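Local structure of alpha-galactosidase (Lactobacillus brevis, 3MI6) at residues 322-325 with 326-330; 686-690 with 691-695; 610-613 with 614-617. The protein probably hydrolyses terminal, non-reducing alpha-D-galactose residues of alpha-galactosides, as a member of glycoside hydrolase family 36. All blocks are in the same frame, centred on the assembly; numbering follows the deposited sequence.

Contact 1. Residues 322-325 with 326-330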
loop_
_atom_site.group_PDB
_atom_site.type_symbol
_atom_site.label_atom_id
_atom_site.label_comp_id
_atom_site.label_asym_id
_atom_site.label_seq_id
_atom_site.Cartn_x
_atom_site.Cartn_y
_atom_site.Cartn_z
ATOM N N ASN D 322 -1.441 -27.609 -32.582
ATOM C CA ASN D 322 -1.569 -28.247 -33.879
ATOM C C ASN D 322 -0.264 -27.924 -34.603
ATOM O O ASN D 322 -0.001 -26.765 -34.915
ATOM C CB ASN D 322 -2.853 -27.729 -34.544
ATOM C CG ASN D 322 -3.132 -28.363 -35.909
ATOM O OD1 ASN D 322 -2.222 -28.695 -36.647
ATOM N ND2 ASN D 322 -4.410 -28.492 -36.254
ATOM N N PRO D 323 0.559 -28.953 -34.877
ATOM C CA PRO D 323 1.833 -28.843 -35.615
ATOM C C PRO D 323 1.681 -28.384 -37.067
ATOM O O PRO D 323 2.627 -27.899 -37.687
ATOM C CB PRO D 323 2.376 -30.271 -35.584
ATOM C CG PRO D 323 1.731 -30.891 -34.404
ATOM C CD PRO D 323 0.355 -30.309 -34.349
ATOM N N ARG D 324 0.487 -28.549 -37.608
ATOM C CA ARG D 324 0.194 -28.123 -38.959
ATOM C C ARG D 324 0.223 -26.601 -39.063
ATOM O O ARG D 324 0.378 -26.051 -40.154
ATOM C CB ARG D 324 -1.179 -28.667 -39.370
ATOM C CG ARG D 324 -1.673 -28.195 -40.708
ATOM C CD ARG D 324 -0.725 -28.625 -41.819
ATOM N NE ARG D 324 -1.131 -28.048 -43.098
ATOM C CZ ARG D 324 -0.701 -26.875 -43.553
ATOM N NH1 ARG D 324 0.166 -26.155 -42.843
ATOM N NH2 ARG D 324 -1.139 -26.424 -44.716
ATOM N N PHE D 325 0.055 -25.913 -37.937
ATOM C CA PHE D 325 -0.018 -24.455 -37.982
ATOM C C PHE D 325 0.830 -23.770 -36.922
ATOM O O PHE D 325 0.982 -22.562 -36.947
ATOM C CB PHE D 325 -1.471 -23.958 -37.922
ATOM C CG PHE D 325 -2.296 -24.330 -39.123
ATOM C CD1 PHE D 325 -3.199 -25.384 -39.065
ATOM C CD2 PHE D 325 -2.170 -23.629 -40.306
ATOM C CE1 PHE D 325 -3.950 -25.739 -40.163
ATOM C CE2 PHE D 325 -2.932 -23.972 -41.422
ATOM C CZ PHE D 325 -3.826 -25.029 -41.346
ATOM N N ALA D 326 1.407 -24.553 -36.021
ATOM C CA ALA D 326 2.240 -24.028 -34.949
ATOM C C ALA D 326 3.223 -22.958 -35.411
ATOM O O ALA D 326 3.426 -21.956 -34.707
ATOM C CB ALA D 326 2.998 -25.155 -34.291
ATOM N N HIS D 327 3.849 -23.188 -36.567
ATOM C CA HIS D 327 4.905 -22.314 -37.094
ATOM C C HIS D 327 4.561 -21.647 -38.430
ATOM O O HIS D 327 5.353 -20.874 -38.972
ATOM C CB HIS D 327 6.204 -23.090 -37.278
ATOM C CG HIS D 327 6.688 -23.771 -36.042
ATOM N ND1 HIS D 327 6.144 -24.951 -35.580
ATOM C CD2 HIS D 327 7.683 -23.453 -35.183
ATOM C CE1 HIS D 327 6.776 -25.329 -34.484
ATOM N NE2 HIS D 327 7.717 -24.438 -34.224
ATOM N N GLU D 328 3.387 -21.943 -38.966
ATOM C CA GLU D 328 3.011 -21.378 -40.253
ATOM C C GLU D 328 2.439 -19.963 -40.107
ATOM O O GLU D 328 1.539 -19.719 -39.315
ATOM C CB GLU D 328 2.036 -22.297 -41.003
ATOM C CG GLU D 328 1.798 -21.872 -42.456
ATOM C CD GLU D 328 0.864 -22.812 -43.221
ATOM O OE1 GLU D 328 -0.373 -22.613 -43.160
ATOM O OE2 GLU D 328 1.372 -23.739 -43.895
ATOM N N GLU D 329 2.985 -19.029 -40.865
ATOM C CA GLU D 329 2.439 -17.690 -40.881
ATOM C C GLU D 329 0.951 -17.742 -41.191
ATOM O O GLU D 329 0.509 -18.440 -42.102
ATOM C CB GLU D 329 3.197 -16.809 -41.883
ATOM C CG GLU D 329 4.643 -16.547 -41.459
ATOM C CD GLU D 329 5.419 -15.662 -42.417
ATOM O OE1 GLU D 329 4.809 -14.883 -43.180
ATOM O OE2 GLU D 329 6.662 -15.745 -42.400
ATOM N N ARG D 330 0.179 -17.006 -40.411
ATOM C CA ARG D 330 -1.250 -16.926 -40.624
ATOM C C ARG D 330 -1.677 -15.781 -41.517
ATOM O O ARG D 330 -1.179 -14.655 -41.405
ATOM C CB ARG D 330 -1.955 -16.898 -39.295
ATOM C CG ARG D 330 -1.967 -18.286 -38.755
ATOM C CD ARG D 330 -1.743 -18.314 -37.317
ATOM N NE ARG D 330 -0.750 -19.302 -36.950
ATOM C CZ ARG D 330 -0.814 -19.961 -35.812
ATOM N NH1 ARG D 330 -1.842 -19.746 -35.010
ATOM N NH2 ARG D 330 0.124 -20.820 -35.476
#

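Contact 2. Residues 686-690 with 691-695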
loop_
_atom_site.group_PDB
_atom_site.type_symbol
_atom_site.label_atom_id
_atom_site.label_comp_id
_atom_site.label_asym_id
_atom_site.label_seq_id
_atom_site.Cartn_x
_atom_site.Cartn_y
_atom_site.Cartn_z
ATOM N N GLY D 686 15.327 -7.104 -24.527
ATOM C CA GLY D 686 15.556 -8.244 -25.386
ATOM C C GLY D 686 16.607 -8.127 -26.472
ATOM O O GLY D 686 16.639 -8.951 -27.378
ATOM N N LEU D 687 17.478 -7.136 -26.404
ATOM C CA LEU D 687 18.481 -6.983 -27.453
ATOM C C LEU D 687 19.841 -7.504 -27.026
ATOM O O LEU D 687 20.084 -7.764 -25.852
ATOM C CB LEU D 687 18.615 -5.516 -27.871
ATOM C CG LEU D 687 17.382 -4.836 -28.450
ATOM C CD1 LEU D 687 17.748 -3.412 -28.781
ATOM C CD2 LEU D 687 16.858 -5.573 -29.675
ATOM N N ARG D 688 20.727 -7.640 -27.998
ATOM C CA ARG D 688 22.109 -7.995 -27.723
ATOM C C ARG D 688 22.894 -6.743 -27.338
ATOM O O ARG D 688 22.963 -5.793 -28.107
ATOM C CB ARG D 688 22.742 -8.684 -28.940
ATOM C CG ARG D 688 22.444 -10.176 -29.053
ATOM C CD ARG D 688 22.809 -10.756 -30.445
ATOM N NE ARG D 688 22.346 -12.142 -30.583
ATOM C CZ ARG D 688 22.541 -12.912 -31.654
ATOM N NH1 ARG D 688 23.206 -12.441 -32.710
ATOM N NH2 ARG D 688 22.056 -14.156 -31.673
ATOM N N PRO D 689 23.498 -6.749 -26.148
ATOM C CA PRO D 689 24.205 -5.595 -25.585
ATOM C C PRO D 689 25.259 -4.981 -26.510
ATOM O O PRO D 689 25.349 -3.758 -26.576
ATOM C CB PRO D 689 24.894 -6.175 -24.355
ATOM C CG PRO D 689 24.089 -7.356 -23.986
ATOM C CD PRO D 689 23.550 -7.922 -25.261
ATOM N N ASN D 690 26.044 -5.798 -27.202
ATOM C CA ASN D 690 27.203 -5.287 -27.923
ATOM C C ASN D 690 26.977 -5.196 -29.423
ATOM O O ASN D 690 27.932 -4.975 -30.182
ATOM C CB ASN D 690 28.440 -6.165 -27.674
ATOM C CG ASN D 690 28.809 -6.276 -26.210
ATOM O OD1 ASN D 690 28.879 -5.283 -25.492
ATOM N ND2 ASN D 690 29.067 -7.502 -25.764
ATOM N N GLN D 691 25.735 -5.411 -29.853
ATOM C CA GLN D 691 25.388 -5.299 -31.268
ATOM C C GLN D 691 24.968 -3.859 -31.578
ATOM O O GLN D 691 24.349 -3.187 -30.751
ATOM C CB GLN D 691 24.264 -6.279 -31.629
ATOM C CG GLN D 691 23.600 -6.056 -33.006
ATOM C CD GLN D 691 24.448 -6.516 -34.197
ATOM O OE1 GLN D 691 24.931 -7.648 -34.232
ATOM N NE2 GLN D 691 24.604 -5.642 -35.188
ATOM N N ARG D 692 25.320 -3.375 -32.760
ATOM C CA ARG D 692 24.931 -2.034 -33.142
ATOM C C ARG D 692 23.629 -2.060 -33.928
ATOM O O ARG D 692 23.462 -2.893 -34.818
ATOM C CB ARG D 692 26.053 -1.373 -33.926
ATOM C CG ARG D 692 27.303 -1.197 -33.083
ATOM C CD ARG D 692 28.386 -0.530 -33.854
ATOM N NE ARG D 692 28.557 -1.206 -35.121
ATOM C CZ ARG D 692 29.160 -0.670 -36.172
ATOM N NH1 ARG D 692 29.665 0.562 -36.096
ATOM N NH2 ARG D 692 29.251 -1.375 -37.299
ATOM N N TYR D 693 22.695 -1.152 -33.590
ATOM C CA TYR D 693 21.374 -1.100 -34.223
ATOM C C TYR D 693 21.033 0.294 -34.720
ATOM O O TYR D 693 21.679 1.277 -34.346
ATOM C CB TYR D 693 20.276 -1.484 -33.241
ATOM C CG TYR D 693 20.367 -2.846 -32.588
ATOM C CD1 TYR D 693 19.698 -3.942 -33.122
ATOM C CD2 TYR D 693 21.060 -3.023 -31.402
ATOM C CE1 TYR D 693 19.745 -5.176 -32.514
ATOM C CE2 TYR D 693 21.115 -4.258 -30.792
ATOM C CZ TYR D 693 20.444 -5.333 -31.346
ATOM O OH TYR D 693 20.498 -6.574 -30.741
ATOM N N GLN D 694 20.005 0.366 -35.559
ATOM C CA GLN D 694 19.424 1.637 -35.996
ATOM C C GLN D 694 17.920 1.550 -35.853
ATOM O O GLN D 694 17.322 0.458 -35.961
ATOM C CB GLN D 694 19.780 1.956 -37.452
ATOM C CG GLN D 694 21.265 2.126 -37.672
ATOM C CD GLN D 694 21.633 2.842 -38.977
ATOM O OE1 GLN D 694 21.179 2.466 -40.071
ATOM N NE2 GLN D 694 22.484 3.872 -38.864
ATOM N N ILE D 695 17.311 2.702 -35.615
ATOM C CA ILE D 695 15.904 2.754 -35.337
ATOM C C ILE D 695 15.111 3.711 -36.178
ATOM O O ILE D 695 15.369 4.896 -36.179
ATOM C CB ILE D 695 15.665 3.329 -33.943
ATOM C CG1 ILE D 695 16.418 2.457 -32.947
ATOM C CG2 ILE D 695 14.158 3.451 -33.706
ATOM C CD1 ILE D 695 16.389 2.977 -31.584
#

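Contact 3. Residues 610-613 with 614-617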
loop_
_atom_site.group_PDB
_atom_site.type_symbol
_atom_site.label_atom_id
_atom_site.label_comp_id
_atom_site.label_asym_id
_atom_site.label_seq_id
_atom_site.Cartn_x
_atom_site.Cartn_y
_atom_site.Cartn_z
ATOM N N LYS D 610 -16.606 1.103 -48.485
ATOM C CA LYS D 610 -17.067 2.419 -48.021
ATOM C C LYS D 610 -15.934 3.331 -47.545
ATOM O O LYS D 610 -16.125 4.140 -46.638
ATOM C CB LYS D 610 -18.068 2.267 -46.864
ATOM C CG LYS D 610 -19.471 1.844 -47.257
ATOM C CD LYS D 610 -20.451 2.071 -46.094
ATOM C CE LYS D 610 -21.830 1.429 -46.348
ATOM N NZ LYS D 610 -22.498 1.894 -47.608
HETATM N N MSE D 611 -14.759 3.204 -48.147
HETATM C CA MSE D 611 -13.593 3.958 -47.702
HETATM C C MSE D 611 -13.073 4.903 -48.767
HETATM O O MSE D 611 -13.084 4.586 -49.956
HETATM C CB MSE D 611 -12.467 3.004 -47.322
HETATM C CG MSE D 611 -12.546 2.438 -45.913
HETATM SE SE MSE D 611 -10.988 1.310 -45.535
HETATM C CE MSE D 611 -10.767 1.723 -43.633
ATOM N N ALA D 612 -12.593 6.058 -48.323
ATOM C CA ALA D 612 -11.987 7.045 -49.214
ATOM C C ALA D 612 -10.654 6.538 -49.754
ATOM O O ALA D 612 -9.996 5.724 -49.107
ATOM C CB ALA D 612 -11.788 8.374 -48.482
ATOM N N PRO D 613 -10.256 7.013 -50.946
ATOM C CA PRO D 613 -8.942 6.688 -51.514
ATOM C C PRO D 613 -7.759 6.748 -50.524
ATOM O O PRO D 613 -7.030 5.760 -50.396
ATOM C CB PRO D 613 -8.802 7.719 -52.630
ATOM C CG PRO D 613 -10.220 7.834 -53.138
ATOM C CD PRO D 613 -11.095 7.750 -51.912
ATOM N N THR D 614 -7.568 7.861 -49.824
ATOM C CA THR D 614 -6.448 7.946 -48.894
ATOM C C THR D 614 -6.493 6.884 -47.799
ATOM O O THR D 614 -5.444 6.423 -47.353
ATOM C CB THR D 614 -6.335 9.330 -48.256
ATOM O OG1 THR D 614 -7.548 9.635 -47.557
ATOM C CG2 THR D 614 -6.086 10.374 -49.325
ATOM N N GLU D 615 -7.698 6.512 -47.360
ATOM C CA GLU D 615 -7.869 5.489 -46.318
ATOM C C GLU D 615 -7.451 4.125 -46.855
ATOM O O GLU D 615 -6.693 3.398 -46.217
ATOM C CB GLU D 615 -9.322 5.392 -45.861
ATOM C CG GLU D 615 -9.865 6.528 -45.010
ATOM C CD GLU D 615 -11.371 6.372 -44.775
ATOM O OE1 GLU D 615 -11.766 5.990 -43.649
ATOM O OE2 GLU D 615 -12.163 6.606 -45.721
ATOM N N LEU D 616 -7.976 3.781 -48.029
ATOM C CA LEU D 616 -7.573 2.570 -48.743
ATOM C C LEU D 616 -6.049 2.443 -48.849
ATOM O O LEU D 616 -5.495 1.387 -48.566
ATOM C CB LEU D 616 -8.216 2.529 -50.135
ATOM C CG LEU D 616 -9.317 1.499 -50.432
ATOM C CD1 LEU D 616 -10.023 1.038 -49.167
ATOM C CD2 LEU D 616 -10.314 2.045 -51.455
ATOM N N ASP D 617 -5.375 3.520 -49.238
ATOM C CA ASP D 617 -3.926 3.485 -49.370
ATOM C C ASP D 617 -3.231 3.217 -48.041
ATOM O O ASP D 617 -2.197 2.538 -47.990
ATOM C CB ASP D 617 -3.389 4.779 -49.976
ATOM C CG ASP D 617 -1.874 4.784 -50.071
ATOM O OD1 ASP D 617 -1.328 4.027 -50.912
ATOM O OD2 ASP D 617 -1.232 5.534 -49.297
#

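Contact 1. Residues 322-325 with 326-330
Phe325 and Glu328 send their side chains out alongside each other in the same direction from a tight bend in the chain, and the carboxylate of Glu328 is salt-bridged to Arg324 and lies beside the Phe325 ring. Its two oxygens have different neighbours. OE1 lies 3.4 Å from CE2 of Phe325, with the carboxylate and ring planes turned 84° to each other. OE2 accepts a nearly straight bond of 2.9 Å from Arg324 NH1, forming the salt bridge. The oxygen sits at the edge of the guanidinium, in its plane, whereas the donor approaches from above the carboxylate, 55° out of that plane. Glu328 reaches this place because CG is anti to the backbone N (chi1 -170°) and the chain beyond is extended; Arg324 instead bends at chi2, which carries NH1 over the rim of one face of the Phe325 ring.

The backbone from Asn322 to Ala326 is tightly folded. OD1 of Asn322 accepts from Arg324 N at 2.9 Å, an Asx turn, while Asn322 O takes Phe325 N at 3.1 Å and, weakly, Ala326 N at 2.8 Å. The methyl of Ala326 rests 3.5 Å from Asn322 O. Farther on, Glu328 N donates to Phe325 O at 3.2 Å. Arg330 turns its guanidinium back toward that same carbonyl, although the very short approach of NH2 makes the bond doubtful.

The bend belongs to the loop joining helix 305-319 to strand 333-335, the first strand of the eight-stranded TIM barrel. Asn322 ND2 and, weakly, Arg330 NH1 bind the carbonyls of Tyr541 and Pro543. With a positive partner in place, the partly exposed Glu328 carboxylate is probably ionised, and its charge is balanced within the loop beside a buried aromatic ring.

Contact 2. Residues 686-690 with 691-695
A type I beta turn from Arg688 to Gln691 leads the chain into strand 692-695, closed by Gln691 N donating to Arg688 O at 3.3 Å. Beside the closure, CB of Arg688 and CB of Gln691 approach to 3.9 Å. Tyr693, two residues beyond the turn, reaches back to its start: its OH accepts from Arg688 N at 3.0 Å with an N-H...O angle of 154°, and it also hydrogen-bonds to Gln661 O. The hydroxyl is therefore gripped by two backbone groups, and the ring is anchored at its far end.

Leu687 covers one face of that ring. CD1 makes a CH-pi contact 4.2 Å from the centroid, 18° off the ring normal, and CB packs 3.9 Å from CZ. Gln691 CG lies over the opposite face, shifted toward the rim, while Arg688 O sits at the edge.

Strand 692-695 lies between strands 728-736 and 702-703 in the antiparallel sheet of the C-terminal domain. The turn is bound through backbone hydrogen bonds of Pro689 with Asp705 and Gln691 with Gly704, at the start of helix 704-710, and Gln691 packs on Ala736 of the sheet. Gln691, with CG anti to the backbone N (chi1 168°) and a bend at chi2, brings NE2 to Arg692 O at 3.0 Å, the acceptor lying in its amide plane. The side chain of Arg688, extended from CG to NE, leads away from the turn, and its NE is hydrogen-bonded to OE1 of Gln661.

Contact 3. Residues 610-613 with 614-617
The side chain of Glu615 leaves with CG beside its own backbone N (chi1 -72°) and stays extended beyond CG, a course that swings the carboxylate back to the N-H of Ala612. OE2 accepts this hydrogen bond at 2.7 Å, nearly straight, and is met on its anti side, 28° out of the carboxylate plane. The same oxygen lies 3.3 Å from Ala612 CB. Met611 also has CG beside the backbone N, and its side chain crosses that of Glu615 at about a right angle; its chain bends only at the last torsion. Met611 is a selenomethionine, and its SE atom stands 3.8 Å from CD1 of Leu616. The closer apolar approach is made by Met611 CB, 3.6 Å from the same methyl, so CD1 of Leu616 touches both CB and SE of Met611.

This is the N-terminus of helix 613-628, the helix that follows the last strand of the barrel, 601-604. Ala612 is the N-cap, and the bond from its N-H to the side chain of Glu615, three residues on, is one half of a capping box; the methyl of Ala612 cannot supply the other half. Met611 before the cap and Leu616 in the first turn stand in the positions of a hydrophobic staple. Pro613 occupies the first helical position, where its missing N-H costs no helical bond.

The first regular backbone bonds run from Leu616 N to Ala612 O at 3.0 Å and from Asp617 N to Pro613 O, also at 3.0 Å; Glu615 N adds a weak bond to Ala612 O. Outside this stretch, Met611 touches Leu606 and Leu616 touches Leu359, while the Asp617 carboxylate forms a long, weak ion pair with Lys621.

How the contacts relate
All three contacts are local: a loop bend, a beta turn and a helix N-terminus. Contacts 1 and 3 belong to the barrel region, one in the loop into the first barrel strand, the other at the start of the helix that follows the last strand, with nearest atoms about 18 Å apart. Contact 2 belongs to the C-terminal beta domain, its centre about 29 Å from that of contact 1 and about 37 Å from that of contact 3. Contacts 1 and 2 are partly buried, each round an aromatic ring, one beside a salt bridge and the other tied to backbone through its hydroxyl. Contact 3, at the surface, pairs carboxylate capping with a small apolar touch.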